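NAD nucleotidase (Haemophilus influenzae, PDB 3ZTV) degrades NAD in the periplasm to adenosine and nicotinamide riboside, combining pyrophosphatase and nucleotidase activities and acting most strongly on 5'-adenosine monophosphate. Local coordinates at residues N54-R57 with K58-N62; V123-A126 with N127-P130; L321-L324 with K325-S329; T388-I391 with A392-Y396; D545-S548 with F549-F552. One frame throughout, in Å; residues are numbered along the deposited sequence.

Interaction 1 (N54-R57 with K58-N62)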
# COMPACT_ATOMS: atom_id res chain seq x y z
N ASN A 54 26.32 16.60 24.16
CA ASN A 54 27.64 16.18 24.62
C ASN A 54 27.65 15.88 26.10
O ASN A 54 28.23 14.88 26.53
CB ASN A 54 28.70 17.24 24.28
CG ASN A 54 29.07 17.25 22.81
OD1 ASN A 54 28.76 16.32 22.08
ND2 ASN A 54 29.76 18.30 22.37
N LYS A 55 27.01 16.73 26.89
CA LYS A 55 26.99 16.51 28.33
C LYS A 55 26.14 15.31 28.72
O LYS A 55 26.52 14.53 29.59
CB LYS A 55 26.52 17.77 29.05
CG LYS A 55 27.56 18.87 29.02
CD LYS A 55 27.14 20.07 29.84
CE LYS A 55 26.20 20.98 29.06
NZ LYS A 55 26.04 22.30 29.74
N LEU A 56 24.98 15.14 28.08
CA LEU A 56 24.10 14.03 28.44
C LEU A 56 24.67 12.68 28.02
O LEU A 56 24.59 11.70 28.77
CB LEU A 56 22.69 14.22 27.89
CG LEU A 56 21.92 15.41 28.46
CD1 LEU A 56 20.55 15.53 27.79
CD2 LEU A 56 21.78 15.31 29.99
N ARG A 57 25.26 12.62 26.83
CA ARG A 57 25.77 11.34 26.34
C ARG A 57 26.93 10.82 27.20
O ARG A 57 27.11 9.61 27.32
CB ARG A 57 26.15 11.41 24.85
CG ARG A 57 27.45 12.11 24.56
CD ARG A 57 27.59 12.37 23.07
NE ARG A 57 27.78 11.13 22.31
CZ ARG A 57 27.64 11.03 20.99
NH1 ARG A 57 27.29 12.09 20.28
NH2 ARG A 57 27.84 9.87 20.38
N LYS A 58 27.69 11.72 27.82
CA LYS A 58 28.78 11.29 28.70
C LYS A 58 28.28 10.88 30.08
O LYS A 58 28.94 10.12 30.79
CB LYS A 58 29.86 12.36 28.81
CG LYS A 58 29.56 13.45 29.81
CD LYS A 58 30.47 14.63 29.58
CE LYS A 58 30.49 15.56 30.78
NZ LYS A 58 30.76 16.94 30.38
N LYS A 59 27.10 11.38 30.45
CA LYS A 59 26.48 11.12 31.74
C LYS A 59 25.74 9.79 31.80
O LYS A 59 25.65 9.16 32.85
CB LYS A 59 25.52 12.27 32.08
CG LYS A 59 24.70 12.03 33.33
CD LYS A 59 23.80 13.22 33.64
CE LYS A 59 23.03 12.97 34.92
NZ LYS A 59 22.22 14.16 35.32
N TYR A 60 25.19 9.37 30.66
CA TYR A 60 24.30 8.22 30.58
C TYR A 60 24.97 7.03 29.90
O TYR A 60 25.76 7.20 28.98
CB TYR A 60 23.07 8.57 29.75
CG TYR A 60 22.18 9.66 30.28
CD1 TYR A 60 21.91 9.78 31.65
CD2 TYR A 60 21.57 10.55 29.41
CE1 TYR A 60 21.07 10.77 32.12
CE2 TYR A 60 20.73 11.54 29.87
CZ TYR A 60 20.48 11.65 31.22
OH TYR A 60 19.64 12.63 31.67
N LYS A 61 24.61 5.83 30.34
CA LYS A 61 25.11 4.61 29.72
C LYS A 61 24.39 4.31 28.40
O LYS A 61 23.17 4.52 28.26
CB LYS A 61 24.95 3.43 30.67
CG LYS A 61 23.51 3.07 30.97
CD LYS A 61 23.42 1.89 31.92
CE LYS A 61 21.98 1.50 32.18
NZ LYS A 61 21.86 0.36 33.13
N ASN A 62 25.14 3.82 27.43
CA ASN A 62 24.58 3.41 26.14
C ASN A 62 23.76 4.49 25.43
O ASN A 62 22.61 4.25 25.06
CB ASN A 62 23.77 2.12 26.31
CG ASN A 62 24.60 0.99 26.88
OD1 ASN A 62 25.81 0.92 26.63
ND2 ASN A 62 23.97 0.12 27.65
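Two successive amides converge on the carbonyl oxygen of Leu56: Tyr60 N donates to Leu56 O at 3.1 Å, and Lys59 N adds a weak bond to Leu56 O at 3.0 Å. The Tyr60 amide arrives nearly along the C=O axis, but the hydrogen bond is bent, with an angle of 136° at the hydrogen. Lys59 N divides itself further with a weak bond to Lys55 O, so the last turn of helix 46-59 is held by shared bonds instead of one straight bond per carbonyl. Beside these bonds, the side chains of Leu56 and Tyr60 run alongside each other, pointing the same way. Leu56 CB lies 3.9 Å from Tyr60 CE2, and Leu56 CD2 reaches Tyr60 OH at 3.8 Å. The phenol hydroxyl bonds to Asp273, while Arg288 makes a cation-pi contact with the ring. Lys58 lies back along the helix surface: chi1 of 82° sets CG between the backbone N and carbonyl carbon, bringing Lys58 CG to 3.2 Å from Lys55 O. Its extended chain then follows that of Lys55, with Lys58 NZ 4.0 Å from Lys55 CG, whereas the Lys55 ammonium pairs with Asp334. Leu56 and Arg57 both press on Leu16 of strand 11-18. Helix 46-59 thus closes against the sheet before strand 63-67, parallel to strand 11-18, as in the beta-alpha-beta crossovers of the calcineurin-like phosphoesterase fold.

Interaction 2 (V123-A126 with N127-P130)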
# COMPACT_ATOMS: atom_id res chain seq x y z
N VAL A 123 22.97 7.91 7.43
CA VAL A 123 21.60 8.25 7.05
C VAL A 123 20.77 6.98 6.86
O VAL A 123 21.22 6.02 6.22
CB VAL A 123 21.56 9.11 5.76
CG1 VAL A 123 20.15 9.53 5.44
CG2 VAL A 123 22.48 10.32 5.88
N LEU A 124 19.55 6.97 7.40
CA LEU A 124 18.62 5.85 7.24
C LEU A 124 17.30 6.28 6.62
O LEU A 124 16.74 7.32 6.99
CB LEU A 124 18.31 5.23 8.61
CG LEU A 124 19.48 4.81 9.49
CD1 LEU A 124 18.97 4.37 10.86
CD2 LEU A 124 20.27 3.70 8.82
N SER A 125 16.77 5.46 5.71
CA SER A 125 15.41 5.64 5.20
C SER A 125 14.99 4.37 4.46
O SER A 125 15.54 4.05 3.40
CB SER A 125 15.30 6.86 4.28
OG SER A 125 13.95 7.09 3.96
N ALA A 126 14.04 3.65 5.03
CA ALA A 126 13.63 2.35 4.49
C ALA A 126 12.55 2.42 3.42
O ALA A 126 12.41 1.48 2.65
CB ALA A 126 13.19 1.42 5.63
N ASN A 127 11.78 3.51 3.37
CA ASN A 127 10.67 3.60 2.42
C ASN A 127 10.92 4.63 1.31
O ASN A 127 10.00 4.98 0.56
CB ASN A 127 9.32 3.86 3.12
CG ASN A 127 9.24 5.23 3.77
OD1 ASN A 127 10.24 5.76 4.27
ND2 ASN A 127 8.05 5.80 3.78
N VAL A 128 12.16 5.13 1.23
CA VAL A 128 12.57 6.05 0.18
C VAL A 128 13.77 5.40 -0.49
O VAL A 128 14.84 5.27 0.12
CB VAL A 128 12.94 7.43 0.76
CG1 VAL A 128 13.26 8.40 -0.36
CG2 VAL A 128 11.80 7.96 1.64
N ILE A 129 13.61 4.94 -1.73
CA ILE A 129 14.58 4.04 -2.34
C ILE A 129 14.97 4.51 -3.75
O ILE A 129 14.16 4.45 -4.68
CB ILE A 129 14.06 2.57 -2.39
CG1 ILE A 129 13.55 2.11 -1.02
CG2 ILE A 129 15.16 1.63 -2.85
CD1 ILE A 129 12.98 0.68 -1.01
N PRO A 130 16.21 5.01 -3.93
CA PRO A 130 16.59 5.49 -5.26
C PRO A 130 16.97 4.35 -6.21
O PRO A 130 17.60 3.37 -5.80
CB PRO A 130 17.82 6.36 -4.98
CG PRO A 130 17.67 6.77 -3.54
CD PRO A 130 17.11 5.53 -2.89
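Ser125 directs its side chain across the turn at the flank of Val128. Its hydroxyl, swung away from the backbone N by chi1 of -172°, comes 3.3 Å from Val128 CG2 and lies 3.4 Å from Val128 CB, a polar atom against a branched aliphatic surface. Val128 offers this methyl because CG2 sits beside its own backbone N, on the side facing the serine. Asn127, between the two, turns its amide elsewhere: OD1 remains 4.0 Å from Ser125 OG and accepts instead from Asp159 N, while ND2 donates to Tyr177 O. The amide plane is therefore fixed from both ends. Two residues after Asn127, the extended CG1-CD1 arm of Ile129 brings CD1 to 3.8 Å from Ala126 O, and the same residue packs on Asn188 of the second subunit. No hydrogen bond spans the turn, and the buried amides Asn127 N and Val128 N have no partner in the model. The chain is held by its surroundings, Ala126 and Asn127 both resting on helix 179-191. Ser125 lies about 8 Å, side chain to side chain, from His203, a probable zinc ligand. This bend carries the chain from strand 123-124, at the edge of the main sheet, to strand 128-130, which pairs with strand 174-176 in the calcineurin-like metallophosphoesterase domain.

Interaction 3 (L321-L324 with K325-S329)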
# COMPACT_ATOMS: atom_id res chain seq x y z
N LEU A 321 15.16 34.13 37.31
CA LEU A 321 16.27 33.21 37.12
C LEU A 321 16.20 32.02 38.07
O LEU A 321 16.41 30.88 37.67
CB LEU A 321 17.61 33.94 37.28
CG LEU A 321 18.00 34.92 36.17
CD1 LEU A 321 19.21 35.75 36.59
CD2 LEU A 321 18.26 34.19 34.86
N ASP A 322 15.89 32.29 39.33
CA ASP A 322 15.78 31.23 40.32
C ASP A 322 14.71 30.21 39.92
O ASP A 322 14.91 28.99 40.06
CB ASP A 322 15.47 31.79 41.71
CG ASP A 322 16.67 32.47 42.34
OD1 ASP A 322 17.81 32.27 41.85
OD2 ASP A 322 16.49 33.20 43.34
N THR A 323 13.57 30.68 39.44
CA THR A 323 12.52 29.77 39.00
C THR A 323 13.02 28.86 37.87
O THR A 323 12.86 27.63 37.93
CB THR A 323 11.25 30.52 38.57
OG1 THR A 323 10.67 31.16 39.72
CG2 THR A 323 10.23 29.57 37.97
N LEU A 324 13.63 29.45 36.85
CA LEU A 324 14.13 28.66 35.73
C LEU A 324 15.20 27.66 36.17
O LEU A 324 15.22 26.52 35.70
CB LEU A 324 14.68 29.60 34.64
CG LEU A 324 13.63 30.47 33.94
CD1 LEU A 324 14.28 31.46 32.99
CD2 LEU A 324 12.62 29.61 33.17
N LYS A 325 16.10 28.08 37.06
CA LYS A 325 17.18 27.22 37.52
C LYS A 325 16.66 26.02 38.32
O LYS A 325 17.31 24.97 38.37
CB LYS A 325 18.18 28.02 38.36
CG LYS A 325 19.00 29.02 37.55
CD LYS A 325 19.84 29.92 38.46
CE LYS A 325 20.73 30.83 37.63
NZ LYS A 325 21.43 31.87 38.44
N SER A 326 15.48 26.16 38.91
CA SER A 326 14.94 25.10 39.76
C SER A 326 14.23 24.02 38.95
O SER A 326 13.82 23.00 39.51
CB SER A 326 13.98 25.69 40.80
OG SER A 326 12.77 26.10 40.19
N MET A 327 14.08 24.23 37.64
CA MET A 327 13.31 23.30 36.81
C MET A 327 14.16 22.27 36.10
O MET A 327 15.12 22.61 35.41
CB MET A 327 12.47 24.08 35.81
CG MET A 327 11.55 25.06 36.49
SD MET A 327 10.63 26.09 35.35
CE MET A 327 9.69 24.84 34.49
N LYS A 328 13.77 21.01 36.25
CA LYS A 328 14.49 19.88 35.66
C LYS A 328 14.47 19.90 34.13
O LYS A 328 15.41 19.45 33.48
CB LYS A 328 13.88 18.57 36.19
CG LYS A 328 14.56 17.32 35.70
CD LYS A 328 14.18 16.13 36.58
CE LYS A 328 15.10 14.95 36.29
NZ LYS A 328 16.51 15.40 36.17
N SER A 329 13.39 20.43 33.56
CA SER A 329 13.17 20.36 32.11
C SER A 329 13.63 21.61 31.36
O SER A 329 13.41 21.72 30.15
CB SER A 329 11.69 20.11 31.81
OG SER A 329 11.20 19.00 32.55
O HOH W 1 19.39 33.20 39.86
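Lys325 takes the last regular bond of helix 314-325, its amide N meeting Leu321 O at 2.9 Å with an N-H angle of 159°. Its side chain folds back over the same carbonyl, CG lying 3.2 Å from Leu321 O, and then runs fully extended, leaving its ammonium one water away from Asp322. Ammonium and carboxylate do not touch; the water joins them, donating to Asp322 OD1 at 2.7 Å and accepting from Lys325 NZ at 2.8 Å. Ser326 changes the bonding pattern. Its N reaches Thr323 O at 3.2 Å, a three-residue step in place of four, and retains a weak bond to Asp322 O. The hydroxyl joins in, because chi1 of 73° sets OG between the backbone N and carbonyl carbon: Ser326 OG donates to Thr323 O at 2.7 Å, arriving on the same face of the carbonyl plane as Ser326 N. Such a shift to i to i+3 bonds is common in the last turn of an alpha-helix; here the serine hydroxyl adds a second bond to the Thr323 carbonyl. Met327 continues it. Its N donates to Leu324 O at 3.2 Å, almost straight at the hydrogen but from well above the carbonyl plane, and its CG settles 3.2 Å from Thr323 O. Buried Leu324 packs on Leu34, Met295 and Leu332. In the loop that follows, the amide nitrogens of Lys328 and Ser329 bond to the two carboxylate oxygens of Glu235, and Ser329, the residue before strand 330-332, bonds through OG to Asn233.

Interaction 4 (T388-I391 with A392-Y396)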
# COMPACT_ATOMS: atom_id res chain seq x y z
N THR A 388 0.95 42.99 -3.68
CA THR A 388 0.31 41.85 -3.03
C THR A 388 0.09 40.70 -4.00
O THR A 388 0.30 39.53 -3.66
CB THR A 388 -1.01 42.24 -2.34
OG1 THR A 388 -0.74 43.27 -1.37
CG2 THR A 388 -1.62 41.04 -1.63
N ARG A 389 -0.33 41.01 -5.23
CA ARG A 389 -0.42 39.99 -6.28
C ARG A 389 0.94 39.32 -6.48
O ARG A 389 1.03 38.09 -6.59
CB ARG A 389 -0.96 40.58 -7.59
CG ARG A 389 -1.16 39.57 -8.71
CD ARG A 389 0.03 39.54 -9.65
NE ARG A 389 -0.07 38.50 -10.68
CZ ARG A 389 -0.40 38.71 -11.95
NH1 ARG A 389 -0.67 39.94 -12.38
NH2 ARG A 389 -0.46 37.69 -12.79
N PHE A 390 2.00 40.11 -6.51
CA PHE A 390 3.36 39.58 -6.60
C PHE A 390 3.65 38.58 -5.48
O PHE A 390 4.13 37.47 -5.72
CB PHE A 390 4.36 40.73 -6.55
CG PHE A 390 5.76 40.34 -6.88
CD1 PHE A 390 6.04 39.13 -7.48
CD2 PHE A 390 6.81 41.21 -6.61
CE1 PHE A 390 7.33 38.77 -7.78
CE2 PHE A 390 8.11 40.86 -6.92
CZ PHE A 390 8.37 39.64 -7.51
N ILE A 391 3.36 38.97 -4.24
CA ILE A 391 3.60 38.07 -3.12
C ILE A 391 2.77 36.79 -3.27
O ILE A 391 3.27 35.69 -3.02
CB ILE A 391 3.34 38.76 -1.76
CG1 ILE A 391 4.30 39.94 -1.57
CG2 ILE A 391 3.50 37.76 -0.62
CD1 ILE A 391 5.74 39.57 -1.75
N ALA A 392 1.52 36.93 -3.69
CA ALA A 392 0.69 35.75 -3.94
C ALA A 392 1.33 34.84 -5.00
O ALA A 392 1.29 33.61 -4.86
CB ALA A 392 -0.73 36.14 -4.35
N GLU A 393 1.93 35.43 -6.02
CA GLU A 393 2.63 34.63 -7.04
C GLU A 393 3.84 33.87 -6.47
O GLU A 393 4.11 32.75 -6.89
CB GLU A 393 3.07 35.50 -8.23
CG GLU A 393 1.92 36.17 -8.99
CD GLU A 393 1.18 35.24 -9.95
OE1 GLU A 393 1.59 34.07 -10.12
OE2 GLU A 393 0.17 35.69 -10.52
N THR A 394 4.55 34.47 -5.52
CA THR A 394 5.68 33.77 -4.90
C THR A 394 5.20 32.55 -4.11
O THR A 394 5.87 31.52 -4.07
CB THR A 394 6.55 34.70 -4.00
OG1 THR A 394 5.86 35.00 -2.79
CG2 THR A 394 6.92 36.00 -4.74
N MET A 395 4.02 32.67 -3.51
CA MET A 395 3.42 31.56 -2.78
C MET A 395 2.92 30.47 -3.74
O MET A 395 3.09 29.28 -3.48
CB MET A 395 2.25 32.09 -1.94
CG MET A 395 2.68 33.12 -0.90
SD MET A 395 1.38 34.24 -0.36
CE MET A 395 0.40 33.12 0.62
N TYR A 396 2.31 30.90 -4.84
CA TYR A 396 1.77 29.98 -5.83
C TYR A 396 2.88 29.11 -6.42
O TYR A 396 2.68 27.94 -6.72
CB TYR A 396 1.07 30.79 -6.92
CG TYR A 396 0.46 30.01 -8.06
CD1 TYR A 396 -0.83 29.49 -7.97
CD2 TYR A 396 1.16 29.82 -9.24
CE1 TYR A 396 -1.39 28.79 -9.03
CE2 TYR A 396 0.61 29.13 -10.30
CZ TYR A 396 -0.67 28.63 -10.19
OH TYR A 396 -1.21 27.94 -11.25
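Ile391, Glu393 and Arg389 carry this contact within helix 386-396, a largely buried alpha-helix of the 5'-nucleotidase C-terminal domain. Ile391 is buried against Gln407 of strand 404-408 and against helix 545-555, its side chain about 9 Å from the bound adenosine. Its carbonyl serves two donors: Met395 N at 3.2 Å from Ile391 O, in the regular helical step, and the hydroxyl of Thr394. Met395 also crosses back over this residue, its SD 4.1 Å from Ile391 CG2. On the flank of the helix one turn apart, Arg389 and Glu393 form an i to i+4 salt bridge. Glu393 bends at chi2 (-79°), bringing its carboxylate back along the helix to the edge of the guanidinium group. Arg389 NE donates to Glu393 OE2 at 2.8 Å and Arg389 NH2 to the same oxygen at 3.1 Å, a side-on grip in which both nitrogens use one carboxylate atom. OE2 lies in the guanidinium plane, although the two flat groups are turned 40° apart. Tyr562 makes a cation-pi contact with the arginine, whose NH1 bonds to Ser564 O; these partners hold the guanidinium in place beyond the glutamate. In the core, Thr394 CG2 lies 4.1 Å from Phe390 CE1, while Thr394 OG1 turns the other way and donates to Ile391 O at 2.7 Å, in the carbonyl plane and on a lone pair.

Interaction 5 (D545-S548 with F549-F552)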
# COMPACT_ATOMS: atom_id res chain seq x y z
N ASP A 545 7.73 32.81 4.15
CA ASP A 545 7.38 33.79 3.13
C ASP A 545 8.56 34.48 2.43
O ASP A 545 8.58 34.58 1.21
CB ASP A 545 6.36 34.83 3.65
CG ASP A 545 6.78 35.49 4.97
OD1 ASP A 545 7.94 35.35 5.40
OD2 ASP A 545 5.91 36.18 5.57
N ALA A 546 9.55 34.93 3.20
CA ALA A 546 10.69 35.61 2.60
C ALA A 546 11.47 34.64 1.71
O ALA A 546 11.99 35.02 0.65
CB ALA A 546 11.59 36.20 3.67
N GLU A 547 11.56 33.39 2.15
CA GLU A 547 12.24 32.36 1.36
C GLU A 547 11.49 32.04 0.06
O GLU A 547 12.11 31.77 -0.96
CB GLU A 547 12.49 31.10 2.20
CG GLU A 547 13.45 31.33 3.38
CD GLU A 547 14.87 31.66 2.94
OE1 GLU A 547 15.23 31.35 1.79
OE2 GLU A 547 15.63 32.21 3.76
N SER A 548 10.16 32.12 0.09
CA SER A 548 9.38 31.96 -1.14
C SER A 548 9.70 33.08 -2.14
O SER A 548 9.85 32.84 -3.34
CB SER A 548 7.88 31.99 -0.82
OG SER A 548 7.50 30.89 -0.03
N PHE A 549 9.83 34.30 -1.62
CA PHE A 549 10.17 35.43 -2.46
C PHE A 549 11.55 35.24 -3.09
O PHE A 549 11.72 35.48 -4.28
CB PHE A 549 10.12 36.74 -1.67
CG PHE A 549 10.06 37.95 -2.55
CD1 PHE A 549 11.20 38.39 -3.21
CD2 PHE A 549 8.87 38.62 -2.77
CE1 PHE A 549 11.15 39.50 -4.03
CE2 PHE A 549 8.82 39.72 -3.59
CZ PHE A 549 9.96 40.16 -4.23
N ILE A 550 12.51 34.79 -2.29
CA ILE A 550 13.84 34.48 -2.82
C ILE A 550 13.80 33.42 -3.94
O ILE A 550 14.44 33.58 -4.98
CB ILE A 550 14.80 34.05 -1.68
CG1 ILE A 550 15.16 35.26 -0.83
CG2 ILE A 550 16.04 33.38 -2.24
CD1 ILE A 550 15.68 34.88 0.55
N LYS A 551 13.05 32.34 -3.73
CA LYS A 551 12.91 31.32 -4.79
C LYS A 551 12.34 31.92 -6.08
O LYS A 551 12.77 31.57 -7.18
CB LYS A 551 12.00 30.19 -4.34
CG LYS A 551 12.54 29.32 -3.24
CD LYS A 551 11.61 28.14 -3.02
CE LYS A 551 12.01 27.35 -1.80
NZ LYS A 551 11.11 26.17 -1.60
N PHE A 552 11.34 32.78 -5.94
CA PHE A 552 10.71 33.39 -7.10
C PHE A 552 11.72 34.20 -7.91
O PHE A 552 11.76 34.10 -9.13
CB PHE A 552 9.52 34.25 -6.66
CG PHE A 552 8.74 34.84 -7.81
CD1 PHE A 552 9.11 36.05 -8.36
CD2 PHE A 552 7.64 34.18 -8.33
CE1 PHE A 552 8.40 36.60 -9.41
CE2 PHE A 552 6.92 34.73 -9.38
CZ PHE A 552 7.31 35.94 -9.92
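The first turns of helix 545-555, which starts directly after strand 539-544, form a regular alpha-helix with four consecutive i to i+4 bonds. Phe549 N bonds to Asp545 O at 3.1 Å and Ile550 N to Ala546 O at 3.0 Å; Lys551 N and Phe552 N follow in the same way onto Glu547 O and Ser548 O. Across these turns, Glu547 and Ile550 lie side by side, the carboxylate OE1 meeting Ile550 CD1 at 3.8 Å. The glutamate reaches there because it bends at chi2, -67°, and its two oxygens are bonded to Tyr427 and Thr79, so the acid is buried but satisfied. Ile550 CG1 lies over the backbone, 3.5 Å from Ala546 O, and its side chain packs on Tyr427 and Leu76. On another flank, Ser548 OG and Lys551 NZ both bind Glu398, the lysine through a salt bridge. Phe549 and Phe552 both have CG trans to the backbone N, chi1 -163° and -175°, which sends the rings off the helix; Phe549 stacks edge-to-face with Phe390 and with Phe429, and Phe552 with Phe559. At the start of the helix, Asp545 OD1 takes a weak bond from Ala546 N, and its side chain is about 6 Å from the bound adenosine. The helix thus packs its phenylalanines into an aromatic core, its N-terminal end beside the nucleoside pocket of this 5'-nucleotidase's C-terminal substrate-binding region.

How the interactions relate
Interactions 4 and 5 are buried and belong to neighbouring helices, 386-396 and 545-555, that touch through aromatic and aliphatic side chains; their centres are 10 Å apart, near the adenosine pocket. Interactions 1 and 3 lie at the surface on the opposite side of the chain's centre, at the C-terminal ends of two helices, where divided bonds and exposed lysines replace the regular helical bonding of interactions 4 and 5. Interaction 2, also buried, is the exception: a bend between strands, with no hydrogen bond across it, in the same phosphoesterase range as interaction 1. A direct salt bridge marks interaction 4, whereas in interaction 3 opposite charges meet through water.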